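PDB 5KYM: 1-acyl-sn-glycerol-3-phosphate acyltransferase from Thermotoga maritima, which catalyses acyl transfer to the sn-2 hydroxyl of lysophosphatidic acid, giving phosphatidic acid, with its active site probably held at the membrane by a two-helix motif. Local coordinates for residues L7-T10 with L11-Y14; V22-G25 with G26-L29; I103-E106 with E107-K110; K218-S222 with E223-R227. All blocks are in the same frame, centred on the assembly; numbering follows the deposited sequence.

Contact 1: L7-T10 with L11-Y14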
loop_
_atom_site.group_PDB
_atom_site.type_symbol
_atom_site.label_atom_id
_atom_site.label_comp_id
_atom_site.label_asym_id
_atom_site.label_seq_id
_atom_site.Cartn_x
_atom_site.Cartn_y
_atom_site.Cartn_z
ATOM N N LEU A 7 -9.233 -5.990 22.422
ATOM C CA LEU A 7 -9.734 -7.246 21.855
ATOM C C LEU A 7 -11.120 -7.032 21.170
ATOM O O LEU A 7 -11.297 -7.354 19.990
ATOM C CB LEU A 7 -9.780 -8.310 22.939
ATOM C CG LEU A 7 -10.569 -9.584 22.571
ATOM C CD1 LEU A 7 -9.990 -10.280 21.331
ATOM C CD2 LEU A 7 -10.666 -10.502 23.796
ATOM N N LEU A 8 -12.078 -6.462 21.889
ATOM C CA LEU A 8 -13.316 -6.014 21.281
ATOM C C LEU A 8 -13.123 -5.165 20.041
ATOM O O LEU A 8 -13.804 -5.363 19.036
ATOM C CB LEU A 8 -14.148 -5.222 22.270
ATOM C CG LEU A 8 -14.695 -6.069 23.430
ATOM C CD1 LEU A 8 -15.529 -5.088 24.267
ATOM C CD2 LEU A 8 -15.452 -7.329 22.986
ATOM N N LEU A 9 -12.205 -4.215 20.080
ATOM C CA LEU A 9 -11.904 -3.466 18.860
ATOM C C LEU A 9 -11.441 -4.409 17.756
ATOM O O LEU A 9 -11.963 -4.386 16.647
ATOM C CB LEU A 9 -10.867 -2.423 19.106
ATOM C CG LEU A 9 -10.481 -1.633 17.892
ATOM C CD1 LEU A 9 -11.621 -0.790 17.409
ATOM C CD2 LEU A 9 -9.349 -0.716 18.276
ATOM N N THR A 10 -10.524 -5.294 18.089
ATOM C CA THR A 10 -10.087 -6.269 17.142
ATOM C C THR A 10 -11.235 -7.072 16.526
ATOM O O THR A 10 -11.220 -7.297 15.304
ATOM C CB THR A 10 -9.058 -7.210 17.766
ATOM O OG1 THR A 10 -7.991 -6.431 18.344
ATOM C CG2 THR A 10 -8.519 -8.205 16.685
ATOM N N LEU A 11 -12.205 -7.483 17.345
ATOM C CA LEU A 11 -13.331 -8.282 16.845
ATOM C C LEU A 11 -14.217 -7.471 15.920
ATOM O O LEU A 11 -14.525 -7.885 14.807
ATOM C CB LEU A 11 -14.128 -8.872 18.012
ATOM C CG LEU A 11 -13.333 -10.080 18.548
ATOM C CD1 LEU A 11 -13.287 -10.304 20.062
ATOM C CD2 LEU A 11 -13.944 -11.287 17.806
ATOM N N TYR A 12 -14.566 -6.283 16.384
ATOM C CA TYR A 12 -15.286 -5.296 15.603
ATOM C C TYR A 12 -14.579 -5.056 14.262
ATOM O O TYR A 12 -15.239 -5.064 13.192
ATOM C CB TYR A 12 -15.404 -4.008 16.447
ATOM C CG TYR A 12 -16.058 -2.814 15.832
ATOM C CD1 TYR A 12 -17.438 -2.712 15.730
ATOM C CD2 TYR A 12 -15.285 -1.724 15.440
ATOM C CE1 TYR A 12 -18.034 -1.562 15.190
ATOM C CE2 TYR A 12 -15.844 -0.556 14.913
ATOM C CZ TYR A 12 -17.223 -0.457 14.781
ATOM O OH TYR A 12 -17.735 0.707 14.222
ATOM N N PHE A 13 -13.246 -4.915 14.274
ATOM C CA PHE A 13 -12.586 -4.722 12.995
ATOM C C PHE A 13 -12.749 -5.916 12.052
ATOM O O PHE A 13 -13.109 -5.716 10.902
ATOM C CB PHE A 13 -11.110 -4.363 13.123
ATOM C CG PHE A 13 -10.444 -4.123 11.804
ATOM C CD1 PHE A 13 -10.587 -2.903 11.173
ATOM C CD2 PHE A 13 -9.724 -5.104 11.182
ATOM C CE1 PHE A 13 -10.019 -2.672 9.919
ATOM C CE2 PHE A 13 -9.148 -4.886 9.955
ATOM C CZ PHE A 13 -9.317 -3.677 9.302
ATOM N N TYR A 14 -12.459 -7.137 12.516
ATOM C CA TYR A 14 -12.470 -8.280 11.613
ATOM C C TYR A 14 -13.874 -8.548 11.120
ATOM O O TYR A 14 -14.064 -8.876 9.942
ATOM C CB TYR A 14 -11.810 -9.527 12.224
ATOM C CG TYR A 14 -10.299 -9.432 12.312
ATOM C CD1 TYR A 14 -9.533 -9.171 11.171
ATOM C CD2 TYR A 14 -9.645 -9.588 13.510
ATOM C CE1 TYR A 14 -8.156 -9.078 11.222
ATOM C CE2 TYR A 14 -8.276 -9.527 13.602
ATOM C CZ TYR A 14 -7.506 -9.268 12.455
ATOM O OH TYR A 14 -6.105 -9.133 12.546
#
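Leu7 and Leu11 touch one turn apart, their side chains lying alongside each other and pointing the same way, with the CD1 of Leu7 3.5 Å from the CD1 of Leu11. Beneath them the Leu7 carbonyl takes the N-H of Leu11, its O lying 2.8 Å from that N. Leu8 contributes mainly through its backbone, its O accepting from Tyr12 N at 2.9 Å in a nearly straight bond (172° at the hydrogen). Leu9 O receives Phe13 N, and the Leu9 CD1 methyl comes loosely to the Tyr12 ring, 4.3 Å from CD2. At Thr10 the two branches part company. The methyl CG2 is placed trans to the backbone N and lies beside Tyr14, 3.4 Å from its CE2, while OG1 (chi1 -53°) is satisfied elsewhere, at Asn6 O and Phe202 N. Thr10 O accepts from Tyr14 N at 3.1 Å and also has the ring carbon CD2 of Tyr14 within 3.3 Å, the ring meeting that oxygen obliquely. Tyr14 OH reaches Trp200 O, and the rings of Phe13 and Tyr14 both meet that of Phe202, so this side of the helix is held against the loop that carries Trp200 and Phe202. The four successive i-to-i+4 bonds are those of a regular alpha-helix, and its leucines and aromatic rings are consistent with a membrane-associated one, here helix 2-34, probably the first helix of the two-helix motif.

Contact 2: V22-G25 with G26-L29. With DD9 (nonane), chain F; HGX (1-heptadecanoyl-2-tridecanoyl-3-glycerol-phosphonyl choline), chain C.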
loop_
_atom_site.group_PDB
_atom_site.type_symbol
_atom_site.label_atom_id
_atom_site.label_comp_id
_atom_site.label_asym_id
_atom_site.label_seq_id
_atom_site.Cartn_x
_atom_site.Cartn_y
_atom_site.Cartn_z
ATOM N N VAL A 22 -16.262 -8.957 1.628
ATOM C CA VAL A 22 -16.869 -10.102 0.941
ATOM C C VAL A 22 -18.234 -9.732 0.359
ATOM O O VAL A 22 -18.419 -9.795 -0.842
ATOM C CB VAL A 22 -16.886 -11.344 1.883
ATOM C CG1 VAL A 22 -17.889 -12.377 1.454
ATOM C CG2 VAL A 22 -15.466 -11.936 2.015
ATOM N N PHE A 23 -19.165 -9.303 1.190
ATOM C CA PHE A 23 -20.533 -9.076 0.720
ATOM C C PHE A 23 -20.705 -7.735 0.021
ATOM O O PHE A 23 -21.213 -7.677 -1.081
ATOM C CB PHE A 23 -21.566 -9.259 1.851
ATOM C CG PHE A 23 -21.537 -10.634 2.465
ATOM C CD1 PHE A 23 -20.643 -10.932 3.488
ATOM C CD2 PHE A 23 -22.387 -11.616 2.028
ATOM C CE1 PHE A 23 -20.563 -12.200 4.040
ATOM C CE2 PHE A 23 -22.334 -12.892 2.578
ATOM C CZ PHE A 23 -21.415 -13.187 3.585
ATOM N N TYR A 24 -20.278 -6.644 0.629
ATOM C CA TYR A 24 -20.365 -5.354 -0.070
ATOM C C TYR A 24 -19.411 -5.386 -1.271
ATOM O O TYR A 24 -19.759 -4.964 -2.344
ATOM C CB TYR A 24 -20.092 -4.163 0.887
ATOM C CG TYR A 24 -20.145 -2.843 0.150
ATOM C CD1 TYR A 24 -21.296 -2.430 -0.530
ATOM C CD2 TYR A 24 -19.031 -2.026 0.069
ATOM C CE1 TYR A 24 -21.308 -1.250 -1.245
ATOM C CE2 TYR A 24 -19.071 -0.841 -0.626
ATOM C CZ TYR A 24 -20.189 -0.472 -1.287
ATOM O OH TYR A 24 -20.156 0.702 -2.007
ATOM N N GLY A 25 -18.223 -5.949 -1.103
ATOM C CA GLY A 25 -17.269 -5.982 -2.227
ATOM C C GLY A 25 -17.689 -6.906 -3.355
ATOM O O GLY A 25 -17.328 -6.678 -4.523
ATOM N N GLY A 26 -18.447 -7.948 -3.021
ATOM C CA GLY A 26 -19.017 -8.796 -4.029
ATOM C C GLY A 26 -20.009 -7.972 -4.815
ATOM O O GLY A 26 -19.982 -7.893 -6.047
ATOM N N PHE A 27 -20.846 -7.286 -4.080
ATOM C CA PHE A 27 -21.849 -6.447 -4.651
ATOM C C PHE A 27 -21.229 -5.422 -5.555
ATOM O O PHE A 27 -21.806 -5.094 -6.591
ATOM C CB PHE A 27 -22.693 -5.830 -3.519
ATOM C CG PHE A 27 -23.677 -4.864 -3.987
ATOM C CD1 PHE A 27 -24.827 -5.284 -4.585
ATOM C CD2 PHE A 27 -23.422 -3.494 -3.891
ATOM C CE1 PHE A 27 -25.719 -4.350 -5.076
ATOM C CE2 PHE A 27 -24.311 -2.560 -4.375
ATOM C CZ PHE A 27 -25.448 -2.979 -4.960
ATOM N N VAL A 28 -20.063 -4.908 -5.203
ATOM C CA VAL A 28 -19.473 -3.807 -5.982
ATOM C C VAL A 28 -19.057 -4.317 -7.360
ATOM O O VAL A 28 -19.407 -3.704 -8.391
ATOM C CB VAL A 28 -18.308 -3.127 -5.235
ATOM C CG1 VAL A 28 -17.434 -2.292 -6.160
ATOM C CG2 VAL A 28 -18.860 -2.261 -4.117
ATOM N N LEU A 29 -18.328 -5.434 -7.378
ATOM C CA LEU A 29 -17.889 -6.015 -8.639
ATOM C C LEU A 29 -19.123 -6.447 -9.417
ATOM O O LEU A 29 -19.173 -6.232 -10.653
ATOM C CB LEU A 29 -17.025 -7.235 -8.387
ATOM C CG LEU A 29 -15.730 -6.958 -7.648
ATOM C CD1 LEU A 29 -15.135 -8.263 -7.276
ATOM C CD2 LEU A 29 -14.737 -6.150 -8.498
HETATM C C1 DD9 F . -15.828 -2.336 -1.596
HETATM C C2 DD9 F . -14.628 -3.117 -2.107
HETATM C C3 DD9 F . -13.554 -3.111 -1.039
HETATM C C4 DD9 F . -12.373 -3.951 -1.499
HETATM C C5 DD9 F . -11.150 -3.661 -0.624
HETATM C C6 DD9 F . -9.944 -4.357 -1.241
HETATM C C7 DD9 F . -8.747 -4.576 -0.315
HETATM C C8 DD9 F . -7.611 -5.179 -1.169
HETATM C C9 DD9 F . -6.589 -5.938 -0.312
HETATM O O11 HGX C . -29.317 1.379 -5.791
HETATM C C11 HGX C . -28.688 0.395 -5.436
HETATM C C12 HGX C . -29.462 -0.831 -4.957
HETATM C C13 HGX C . -28.620 -1.966 -4.372
HETATM C C14 HGX C . -29.393 -2.908 -3.445
HETATM C C15 HGX C . -28.975 -4.367 -3.679
HETATM C C16 HGX C . -29.586 -5.417 -2.730
HETATM C C17 HGX C . -28.964 -6.815 -2.868
HETATM C C18 HGX C . -28.521 -7.166 -4.295
HETATM O O3 HGX C . -27.227 0.462 -5.487
HETATM C C3 HGX C . -26.499 1.680 -5.728
HETATM C C2 HGX C . -26.274 2.481 -4.443
HETATM C C1 HGX C . -25.791 3.908 -4.775
HETATM O O3P HGX C . -24.451 3.900 -5.299
HETATM O O2 HGX C . -25.327 1.754 -3.648
HETATM C C31 HGX C . -25.403 1.917 -2.195
HETATM O O31 HGX C . -25.812 2.984 -1.734
HETATM C C32 HGX C . -24.931 0.795 -1.271
HETATM C C33 HGX C . -25.907 -0.382 -1.215
HETATM C C34 HGX C . -25.521 -1.410 -0.141
HETATM C C35 HGX C . -25.772 -2.850 -0.624
HETATM C C36 HGX C . -25.210 -3.988 0.259
HETATM C C37 HGX C . -25.849 -5.335 -0.128
HETATM C C38 HGX C . -25.034 -6.608 0.162
HETATM C C39 HGX C . -25.449 -7.760 -0.779
HETATM C C40 HGX C . -24.891 -9.150 -0.435
HETATM O O1 HGX C . -24.815 6.111 -6.448
HETATM P P1 HGX C . -23.715 5.179 -5.990
HETATM O O4 HGX C . -22.680 4.677 -6.983
HETATM O O5 HGX C . -22.881 5.919 -4.806
HETATM C C4 HGX C . -22.295 7.224 -4.942
HETATM C C5 HGX C . -22.394 7.993 -3.625
#
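In both Tyr24 (chi1 178°) and Phe27 (chi1 175°) the ring carbon CG stands trans to the backbone N, which swings the two rings to the same flank of the helix, where Tyr24 CE1 approaches Phe27 CD2 at 4.1 Å. This is the C-terminal half of helix 2-34, which with helix 38-59 probably forms the two-helix motif that places the enzyme at the membrane, and one side of it is lined by bound phospholipid. One face of the Tyr24 ring receives the CG2 methyl of Val28 in a CH-pi contact, 3.8 Å from the ring centroid and 20° off its normal. The first carbon of the nonane, C1, approaches the same ring obliquely, 3.6 Å from CD2. The hydroxyl is bonded to Glu48 of helix 38-59, so Tyr24 links the two long helices. A leucine in its place would probably leave Glu48 without this hydroxyl and take from the Val28 methyl the ring face it lies over. Along the backbone a wider pi-type turn runs through 22-24, and beyond it Gly25 O accepts from Leu29 N and also from Tyr117 OH of helix 114-120. Phe27 faces phospholipid: HGX C35 sits over one face of its ring, the ester oxygen O3 lies at the edge in its plane, and HGX C13 comes 3.4 Å from Phe27 CZ.

Contact 3: I103-E106 with E107-K110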
loop_
_atom_site.group_PDB
_atom_site.type_symbol
_atom_site.label_atom_id
_atom_site.label_comp_id
_atom_site.label_asym_id
_atom_site.label_seq_id
_atom_site.Cartn_x
_atom_site.Cartn_y
_atom_site.Cartn_z
ATOM N N ILE A 103 2.393 -6.918 -4.611
ATOM C CA ILE A 103 2.938 -8.289 -4.633
ATOM C C ILE A 103 2.368 -9.079 -3.452
ATOM O O ILE A 103 2.668 -8.765 -2.318
ATOM C CB ILE A 103 4.482 -8.218 -4.566
ATOM C CG1 ILE A 103 5.042 -8.092 -5.978
ATOM C CG2 ILE A 103 5.112 -9.354 -3.767
ATOM C CD1 ILE A 103 4.541 -6.845 -6.705
ATOM N N ALA A 104 1.569 -10.114 -3.693
ATOM C CA ALA A 104 0.952 -10.849 -2.570
ATOM C C ALA A 104 1.608 -12.213 -2.332
ATOM O O ALA A 104 2.080 -12.825 -3.252
ATOM C CB ALA A 104 -0.554 -11.020 -2.819
ATOM N N LYS A 105 1.585 -12.682 -1.089
ATOM C CA LYS A 105 1.986 -14.061 -0.719
ATOM C C LYS A 105 1.149 -14.977 -1.577
ATOM O O LYS A 105 -0.040 -14.665 -1.706
ATOM C CB LYS A 105 1.582 -14.389 0.739
ATOM C CG LYS A 105 2.072 -13.489 1.887
ATOM C CD LYS A 105 0.965 -13.241 2.936
ATOM C CE LYS A 105 1.513 -12.979 4.342
ATOM N NZ LYS A 105 1.777 -11.531 4.594
ATOM N N GLU A 106 1.696 -16.085 -2.129
ATOM C CA GLU A 106 0.820 -17.062 -2.851
ATOM C C GLU A 106 -0.477 -17.379 -2.066
ATOM O O GLU A 106 -1.542 -17.432 -2.655
ATOM C CB GLU A 106 1.530 -18.384 -3.232
ATOM C CG GLU A 106 0.621 -19.463 -3.890
ATOM C CD GLU A 106 -0.169 -18.939 -5.107
ATOM O OE1 GLU A 106 0.496 -18.362 -6.025
ATOM O OE2 GLU A 106 -1.436 -19.080 -5.148
ATOM N N GLU A 107 -0.360 -17.547 -0.743
ATOM C CA GLU A 107 -1.482 -17.837 0.177
ATOM C C GLU A 107 -2.755 -17.128 -0.203
ATOM O O GLU A 107 -3.831 -17.713 -0.176
ATOM C CB GLU A 107 -1.199 -17.376 1.622
ATOM C CG GLU A 107 -0.457 -18.341 2.496
ATOM C CD GLU A 107 0.994 -18.485 2.067
ATOM O OE1 GLU A 107 1.424 -17.752 1.131
ATOM O OE2 GLU A 107 1.721 -19.340 2.657
ATOM N N LEU A 108 -2.623 -15.844 -0.521
ATOM C CA LEU A 108 -3.742 -14.893 -0.551
ATOM C C LEU A 108 -4.812 -15.144 -1.593
ATOM O O LEU A 108 -5.958 -14.825 -1.308
ATOM C CB LEU A 108 -3.215 -13.469 -0.657
ATOM C CG LEU A 108 -2.686 -12.836 0.629
ATOM C CD1 LEU A 108 -1.822 -11.628 0.342
ATOM C CD2 LEU A 108 -3.882 -12.485 1.471
ATOM N N ARG A 109 -4.439 -15.767 -2.727
ATOM C CA ARG A 109 -5.393 -16.242 -3.740
ATOM C C ARG A 109 -6.589 -16.997 -3.159
ATOM O O ARG A 109 -7.690 -16.906 -3.672
ATOM C CB ARG A 109 -4.672 -17.139 -4.710
ATOM C CG ARG A 109 -5.079 -16.954 -6.160
ATOM C CD ARG A 109 -4.024 -17.634 -7.041
ATOM N NE ARG A 109 -3.843 -17.026 -8.374
ATOM C CZ ARG A 109 -2.662 -16.884 -8.997
ATOM N NH1 ARG A 109 -1.519 -17.286 -8.421
ATOM N NH2 ARG A 109 -2.603 -16.308 -10.205
ATOM N N LYS A 110 -6.342 -17.752 -2.098
ATOM C CA LYS A 110 -7.336 -18.623 -1.466
ATOM C C LYS A 110 -8.294 -17.841 -0.567
ATOM O O LYS A 110 -9.435 -18.241 -0.443
ATOM C CB LYS A 110 -6.636 -19.793 -0.705
#
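Lys105 O accepts the N-H of Leu108, 3.1 Å from that N and nearly straight at the hydrogen (165°), although the donor stands well above the carbonyl plane. A second bond of the same i-to-i+3 spacing, weak, joins Arg109 N to Glu106 O at 3.3 Å, and Lys110 N follows on Glu107 O. The chain thus coils tightly as it leaves strand 103-104. Across this coil Glu106 and Arg109 form a salt bridge. Glu106 sets off trans to its backbone N and then bends at chi2 (53°), which brings the carboxylate back over the turn, while Arg109 stays extended from CG to NE. OE1 of Glu106 meets NH1 of Arg109 at the guanidinium edge, 3.3 Å away, with the two planes almost coplanar (13° apart). The hydrogen bond in it is weak; OE2 of Glu106 also lies 3.5 Å from the Arg109 CD. On the buried side the Ala104 methyl CB meets Leu108 CD1 at 3.5 Å, and Lys105 CD also approaches Leu108 CD1, at 4.1 Å. Ala104 bonds through its backbone to Val124 and Leu126 in the small parallel sheet of the acyltransferase domain, and Leu108 packs on Val114 and Ile118 of helix 114-120, while Phe125 of strand 124-125 lies against Ala104, Glu106, Leu108 and Arg109.

Contact 4: K218-S222 with E223-R227; sequences KGFSS and EEELR
A serine N-cap begins helix 223-243: Ser222 sits just before its first turn and the side chains of Phe220 and Ser221 fold back onto it. With chi1 at 63°, the Ser222 hydroxyl turns toward the start of the helix and OG accepts from Glu225 N at 3.2 Å, a weak capping bond. The same N-H is also taken by Ser222 O, 3.2 Å from Glu225 N, and this carbonyl accepts weakly from Leu226 N as well. Ser221 OG donates to Glu225 OE1 at 2.6 Å, reaching that oxygen on the syn side and 26° out of the carboxylate plane. The other oxygen, OE2, lies at the edge of the Phe220 ring, 3.4 Å from CD1, with the carboxylate turned steeply against the ring. One face of that ring lies on Leu226, whose CA makes a CH-pi contact 3.9 Å from the ring centroid, and the Leu226 methyl CD1 reaches the rim at CE2, 3.5 Å away. An alanine in place of Phe220 would probably leave the Leu226 side chain without its ring cover and open a gap between the loop and the first turn. Val215 also touches Phe220 and Leu226, closing this apolar patch. Across the first turn Arg227 NH1 makes a salt bridge with Glu223, 2.7 Å from OE1, and a hydrogen bond to OE2. A serine N-cap is typical of a helix start; here the loop before it adds a serine-glutamate bond and an aromatic side chain on Leu226, at the start of the chain's last helix.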
loop_
_atom_site.group_PDB
_atom_site.type_symbol
_atom_site.label_atom_id
_atom_site.label_comp_id
_atom_site.label_asym_id
_atom_site.label_seq_id
_atom_site.Cartn_x
_atom_site.Cartn_y
_atom_site.Cartn_z
ATOM N N LYS A 218 15.614 7.693 -14.957
ATOM C CA LYS A 218 16.408 8.270 -16.022
ATOM C C LYS A 218 17.660 9.041 -15.499
ATOM O O LYS A 218 18.712 8.938 -16.094
ATOM C CB LYS A 218 15.502 9.203 -16.825
ATOM C CG LYS A 218 16.023 9.759 -18.136
ATOM C CD LYS A 218 14.916 9.898 -19.200
ATOM C CE LYS A 218 14.512 8.527 -19.778
ATOM N NZ LYS A 218 13.608 8.660 -20.954
ATOM N N GLY A 219 17.558 9.773 -14.376
ATOM C CA GLY A 219 18.675 10.497 -13.805
ATOM C C GLY A 219 19.617 9.728 -12.883
ATOM O O GLY A 219 20.053 10.292 -11.842
ATOM N N PHE A 220 19.924 8.460 -13.204
ATOM C CA PHE A 220 20.687 7.607 -12.279
ATOM C C PHE A 220 21.529 6.607 -13.011
ATOM O O PHE A 220 20.984 5.703 -13.675
ATOM C CB PHE A 220 19.755 6.806 -11.287
ATOM C CG PHE A 220 19.052 7.670 -10.268
ATOM C CD1 PHE A 220 19.752 8.268 -9.216
ATOM C CD2 PHE A 220 17.717 7.979 -10.428
ATOM C CE1 PHE A 220 19.118 9.129 -8.365
ATOM C CE2 PHE A 220 17.087 8.833 -9.554
ATOM C CZ PHE A 220 17.781 9.398 -8.525
ATOM N N SER A 221 22.842 6.665 -12.833
ATOM C CA SER A 221 23.706 5.675 -13.488
ATOM C C SER A 221 23.416 4.226 -13.238
ATOM O O SER A 221 23.807 3.458 -14.060
ATOM C CB SER A 221 25.143 5.891 -13.165
ATOM O OG SER A 221 25.318 6.918 -12.216
ATOM N N SER A 222 22.698 3.851 -12.173
ATOM C CA SER A 222 22.305 2.442 -11.908
ATOM C C SER A 222 21.153 2.273 -10.979
ATOM O O SER A 222 20.766 3.177 -10.303
ATOM C CB SER A 222 23.451 1.692 -11.258
ATOM O OG SER A 222 23.767 2.243 -9.985
ATOM N N GLU A 223 20.642 1.047 -10.917
ATOM C CA GLU A 223 19.619 0.623 -9.936
ATOM C C GLU A 223 20.080 0.892 -8.545
ATOM O O GLU A 223 19.294 1.321 -7.713
ATOM C CB GLU A 223 19.350 -0.878 -10.040
ATOM C CG GLU A 223 18.247 -1.376 -9.093
ATOM C CD GLU A 223 18.697 -1.662 -7.666
ATOM O OE1 GLU A 223 19.943 -1.715 -7.462
ATOM O OE2 GLU A 223 17.824 -1.858 -6.761
ATOM N N GLU A 224 21.338 0.585 -8.281
ATOM C CA GLU A 224 21.914 0.743 -6.963
ATOM C C GLU A 224 21.992 2.186 -6.489
ATOM O O GLU A 224 21.963 2.411 -5.302
ATOM C CB GLU A 224 23.307 0.108 -6.943
ATOM C CG GLU A 224 23.817 -0.315 -5.586
ATOM C CD GLU A 224 25.226 0.180 -5.364
ATOM O OE1 GLU A 224 26.167 -0.575 -5.712
ATOM O OE2 GLU A 224 25.353 1.359 -4.903
ATOM N N GLU A 225 22.075 3.148 -7.398
ATOM C CA GLU A 225 22.234 4.563 -7.049
ATOM C C GLU A 225 20.874 5.207 -6.775
ATOM O O GLU A 225 20.737 6.088 -5.927
ATOM C CB GLU A 225 22.983 5.293 -8.158
ATOM C CG GLU A 225 23.295 6.769 -7.874
ATOM C CD GLU A 225 23.708 7.550 -9.129
ATOM O OE1 GLU A 225 24.697 7.051 -9.705
ATOM O OE2 GLU A 225 23.093 8.623 -9.513
ATOM N N LEU A 226 19.887 4.786 -7.536
ATOM C CA LEU A 226 18.470 5.184 -7.387
ATOM C C LEU A 226 17.921 4.717 -6.071
ATOM O O LEU A 226 17.225 5.461 -5.361
ATOM C CB LEU A 226 17.627 4.543 -8.540
ATOM C CG LEU A 226 16.107 4.563 -8.465
ATOM C CD1 LEU A 226 15.530 5.954 -8.446
ATOM C CD2 LEU A 226 15.551 3.825 -9.655
ATOM N N ARG A 227 18.228 3.456 -5.767
ATOM C CA ARG A 227 17.770 2.810 -4.540
ATOM C C ARG A 227 18.218 3.542 -3.320
ATOM O O ARG A 227 17.439 3.780 -2.414
ATOM C CB ARG A 227 18.240 1.375 -4.464
ATOM C CG ARG A 227 17.653 0.617 -3.295
ATOM C CD ARG A 227 18.005 -0.852 -3.356
ATOM N NE ARG A 227 19.399 -0.921 -2.950
ATOM C CZ ARG A 227 20.387 -1.419 -3.660
ATOM N NH1 ARG A 227 20.161 -1.988 -4.831
ATOM N NH2 ARG A 227 21.623 -1.366 -3.171
#

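Overall arrangement
Contacts 1 and 2 share helix 2-34, their centres about 21 Å apart, and both mix buried with exposed residues. Contact 1 turns threonine and aromatics to a protein loop, whereas contact 2 gives its rings to nonane and phospholipid and ties the helix to 38-59 and 114-120. Contact 3 is a surface contact, though its apolar side also rests on 114-120; there the exposed side carries a salt bridge. Contact 4, partly buried, lies beyond the chain's centre from contacts 1 and 2, about 42 Å between the centres of 2 and 4. Hydrocarbon contacts dominate near the lipid, while charged and hydroxyl side chains mark the turn and the helix start.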